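PDB 6TFO: copper-containing nitrite reductase from Hyphomicrobium denitrificans 1NES1, which probably catalyses the one-electron reduction of nitrite to nitric oxide at copper, using electrons from a cytochrome c. Local coordinates for residues C[344-347]-C[348-352]; C[419-422]-C[423-426]. One frame throughout, in Å; residues are numbered along the deposited sequence.

Overall arrangement
Both contacts belong to the last of the chain's cupredoxin-like domains, a sandwich of two beta sheets. Going from the N terminus, contact 1 comes first. It closes the short turn between strand 344-345, at the margin of one sheet, and strand 351-360, inside the other. Contact 2 follows in series, with no nesting or crossing. It coils the loop after strand 412-418, which leads back to strand 430-434, the neighbour of 344-345. The two do not touch: their centres lie about 25 Å apart and their nearest atoms about 14 Å. Contact 1 stays within its own subunit, whereas contact 2 faces a second subunit and carries a copper ligand.

Contact 1: residues C[344-347]-C[348-352]; sequences LYAN and VGETV
Glu-350 reaches back across a tight turn to hold Asn-347 by both its backbone and its side chain. Its CG stands anti to its own carbonyl carbon (chi1 -70°), and the chain beyond is extended. CB and CG pass close to Asn-347 O, with CB 3.2 Å from that oxygen. CD comes next and lies near Asn-347 N. The carboxylate then divides its work. OE2 accepts the backbone N-H of Asn-347 (N to OE2 3.1 Å), which points almost straight at it (171°). This donor stands above the carboxylate plane. OE1 accepts an N-H of Asn-347 ND2 (ND2 to OE1 3.2 Å), also from above the plane. The amide and carboxylate planes are 74° apart, and the two side chains run side by side in the same direction. OE1 also forms a salt bridge with Arg-293 on strand 293-302, so the carboxylate is fixed from both the turn and the neighbouring strand.

Next to the carboxylate, Ala-346 CB lies 3.6 Å from Glu-350 OE2 and 4.2 Å from Val-352 CG2. Ala-346 and Val-352 are both buried, and each also touches Leu-408. Val-348 sits at the exposed corner of the turn. Gly-349 follows it with a positive phi, where a CB would press on the carbonyl oxygen of Val-348. The turn is closed by Glu-350 N, which donates to Asn-347 O at 3.1 Å. This is a type II beta turn with glycine at its third position, here linking the two sheets of a cupredoxin-like sandwich.

Contact 2: residues C[419-422]-C[423-426]; sequences HALS and RLDH. With CU (copper (II) ion), chain E.
Arg-423 places CG anti to its carbonyl carbon (chi1 -63°) and runs extended from CG to NE, which lays its guanidinium against Ala-420. The backbone here is a 3-10 turn in the loop after strand 412-418 of a cupredoxin-like domain. Three bonds of the i to i+3 kind build it across the contact: Arg-423 N to Ala-420 O at 3.1 Å, Leu-424 N to Leu-421 O, and Asp-425 N to Ser-422 O.

Ala-420 CB sits over the centre of one guanidinium face, 3.5 Å from Arg-423 CZ. The polar end is held elsewhere: NH1 forms a salt bridge with Asp-418, and NE forms one with Glu-324 of the second subunit. A leucine in place of Arg-423 would probably leave Asp-418 and that Glu-324 without their mate and remove a charged link across the subunit interface. Leu-421 and Leu-424 lie side by side and point the same way, with Leu-421 CD2 4.0 Å from Leu-424 CD1. Leu-421 CG also rests over one face of the His-419 ring, toward its rim. Ser-422 OG bonds to Asn-362 of the second subunit, and His-426 NE2 bonds to Ile-322 O there. His-426 CD2 brings the ring edge to Ser-422 O at 3.5 Å.

Just past the end of strand 412-418, His-419 belongs to a copper site between subunits, as in the type 2 site of copper nitrite reductases. His-227 and His-262 of the second subunit bind the same copper ion, and His-419 NE2 completes the trio at 2.1 Å from the metal.

Contact 1: residues C[344-347]-C[348-352]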
# COMPACT_ATOMS: atom_id res chain seq x y z
N LEU C 344 -11.30 46.18 11.02
CA LEU C 344 -10.93 47.61 10.82
C LEU C 344 -12.23 48.41 10.67
O LEU C 344 -13.14 47.95 9.93
CB LEU C 344 -10.04 47.75 9.59
CG LEU C 344 -8.62 47.18 9.70
CD1 LEU C 344 -8.62 45.66 9.65
CD2 LEU C 344 -7.75 47.72 8.58
N TYR C 345 -12.29 49.57 11.34
CA TYR C 345 -13.40 50.56 11.28
C TYR C 345 -12.85 51.92 10.86
O TYR C 345 -11.79 52.35 11.36
CB TYR C 345 -14.13 50.62 12.63
CG TYR C 345 -14.80 49.33 13.01
CD1 TYR C 345 -16.01 48.95 12.43
CD2 TYR C 345 -14.21 48.47 13.93
CE1 TYR C 345 -16.63 47.76 12.77
CE2 TYR C 345 -14.82 47.26 14.27
CZ TYR C 345 -16.02 46.91 13.69
OH TYR C 345 -16.60 45.73 14.04
N ALA C 346 -13.54 52.59 9.95
CA ALA C 346 -13.18 53.94 9.46
C ALA C 346 -14.43 54.67 8.95
O ALA C 346 -15.49 54.03 8.84
CB ALA C 346 -12.11 53.83 8.40
N ASN C 347 -14.29 55.97 8.66
CA ASN C 347 -15.39 56.86 8.22
C ASN C 347 -15.12 57.40 6.81
O ASN C 347 -13.93 57.70 6.49
CB ASN C 347 -15.58 57.98 9.24
CG ASN C 347 -15.95 57.43 10.60
OD1 ASN C 347 -16.93 56.70 10.74
ND2 ASN C 347 -15.12 57.72 11.58
N VAL C 348 -16.18 57.52 6.01
CA VAL C 348 -16.13 58.14 4.66
C VAL C 348 -15.40 59.48 4.78
O VAL C 348 -15.61 60.17 5.78
CB VAL C 348 -17.54 58.31 4.06
CG1 VAL C 348 -17.50 59.09 2.75
CG2 VAL C 348 -18.22 56.95 3.85
N GLY C 349 -14.55 59.82 3.81
CA GLY C 349 -13.81 61.09 3.77
C GLY C 349 -12.43 60.96 4.39
O GLY C 349 -11.57 61.84 4.10
N GLU C 350 -12.19 59.94 5.22
CA GLU C 350 -10.88 59.80 5.93
C GLU C 350 -9.83 59.27 4.96
O GLU C 350 -10.16 58.38 4.13
CB GLU C 350 -10.98 58.86 7.12
CG GLU C 350 -11.78 59.41 8.28
CD GLU C 350 -11.86 58.43 9.42
OE1 GLU C 350 -12.26 58.82 10.52
OE2 GLU C 350 -11.51 57.27 9.21
N THR C 351 -8.61 59.81 5.04
CA THR C 351 -7.39 59.17 4.50
C THR C 351 -6.93 58.13 5.53
O THR C 351 -6.82 58.48 6.72
CB THR C 351 -6.30 60.18 4.19
OG1 THR C 351 -6.11 60.88 5.43
CG2 THR C 351 -6.65 61.11 3.05
N VAL C 352 -6.72 56.90 5.07
CA VAL C 352 -6.35 55.72 5.89
C VAL C 352 -4.94 55.30 5.50
O VAL C 352 -4.65 55.26 4.27
CB VAL C 352 -7.36 54.59 5.66
CG1 VAL C 352 -6.90 53.29 6.31
CG2 VAL C 352 -8.74 54.99 6.15

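Contact 2: residues C[419-422]-C[423-426]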
# COMPACT_ATOMS: atom_id res chain seq x y z
N HIS C 419 -3.67 38.47 -3.00
CA HIS C 419 -4.41 38.25 -4.27
C HIS C 419 -3.97 36.93 -4.91
O HIS C 419 -4.40 36.66 -6.05
CB HIS C 419 -4.27 39.46 -5.23
CG HIS C 419 -5.50 39.72 -6.03
ND1 HIS C 419 -5.90 38.90 -7.06
CD2 HIS C 419 -6.44 40.69 -5.93
CE1 HIS C 419 -7.03 39.36 -7.56
NE2 HIS C 419 -7.38 40.45 -6.89
N ALA C 420 -3.11 36.16 -4.24
CA ALA C 420 -2.98 34.70 -4.47
C ALA C 420 -4.18 34.06 -3.77
O ALA C 420 -4.05 33.66 -2.60
CB ALA C 420 -1.65 34.17 -3.98
N LEU C 421 -5.33 34.04 -4.44
CA LEU C 421 -6.65 34.07 -3.77
C LEU C 421 -7.07 32.68 -3.26
O LEU C 421 -8.07 32.63 -2.50
CB LEU C 421 -7.70 34.65 -4.72
CG LEU C 421 -7.69 36.18 -4.83
CD1 LEU C 421 -8.70 36.61 -5.88
CD2 LEU C 421 -8.00 36.83 -3.49
N SER C 422 -6.34 31.62 -3.62
CA SER C 422 -6.54 30.30 -2.97
C SER C 422 -6.34 30.47 -1.45
O SER C 422 -6.93 29.68 -0.68
CB SER C 422 -5.65 29.23 -3.54
OG SER C 422 -6.11 28.82 -4.81
N ARG C 423 -5.62 31.51 -1.03
CA ARG C 423 -5.30 31.70 0.41
C ARG C 423 -6.54 32.22 1.15
O ARG C 423 -6.52 32.14 2.37
CB ARG C 423 -4.08 32.59 0.55
CG ARG C 423 -2.86 31.94 -0.06
CD ARG C 423 -1.65 32.84 -0.14
NE ARG C 423 -0.73 32.27 -1.11
CZ ARG C 423 0.42 32.82 -1.49
NH1 ARG C 423 0.83 33.97 -0.97
NH2 ARG C 423 1.18 32.21 -2.38
N LEU C 424 -7.59 32.64 0.44
CA LEU C 424 -8.93 32.87 1.04
C LEU C 424 -9.35 31.59 1.76
O LEU C 424 -9.83 31.66 2.90
CB LEU C 424 -9.96 33.17 -0.06
CG LEU C 424 -9.92 34.56 -0.69
CD1 LEU C 424 -10.91 34.66 -1.85
CD2 LEU C 424 -10.19 35.63 0.35
N ASP C 425 -9.18 30.45 1.10
CA ASP C 425 -9.65 29.12 1.57
C ASP C 425 -8.71 28.58 2.65
O ASP C 425 -8.93 27.46 3.06
CB ASP C 425 -9.82 28.18 0.37
CG ASP C 425 -10.79 28.72 -0.67
OD1 ASP C 425 -11.90 29.09 -0.25
OD2 ASP C 425 -10.42 28.79 -1.87
N HIS C 426 -7.71 29.35 3.12
CA HIS C 426 -6.80 28.99 4.24
C HIS C 426 -6.85 30.03 5.38
O HIS C 426 -5.93 30.00 6.21
CB HIS C 426 -5.36 28.78 3.75
CG HIS C 426 -5.18 27.61 2.84
ND1 HIS C 426 -4.79 26.36 3.30
CD2 HIS C 426 -5.31 27.49 1.50
CE1 HIS C 426 -4.67 25.54 2.28
NE2 HIS C 426 -5.01 26.19 1.16
CU CU E . -9.25 41.45 -6.99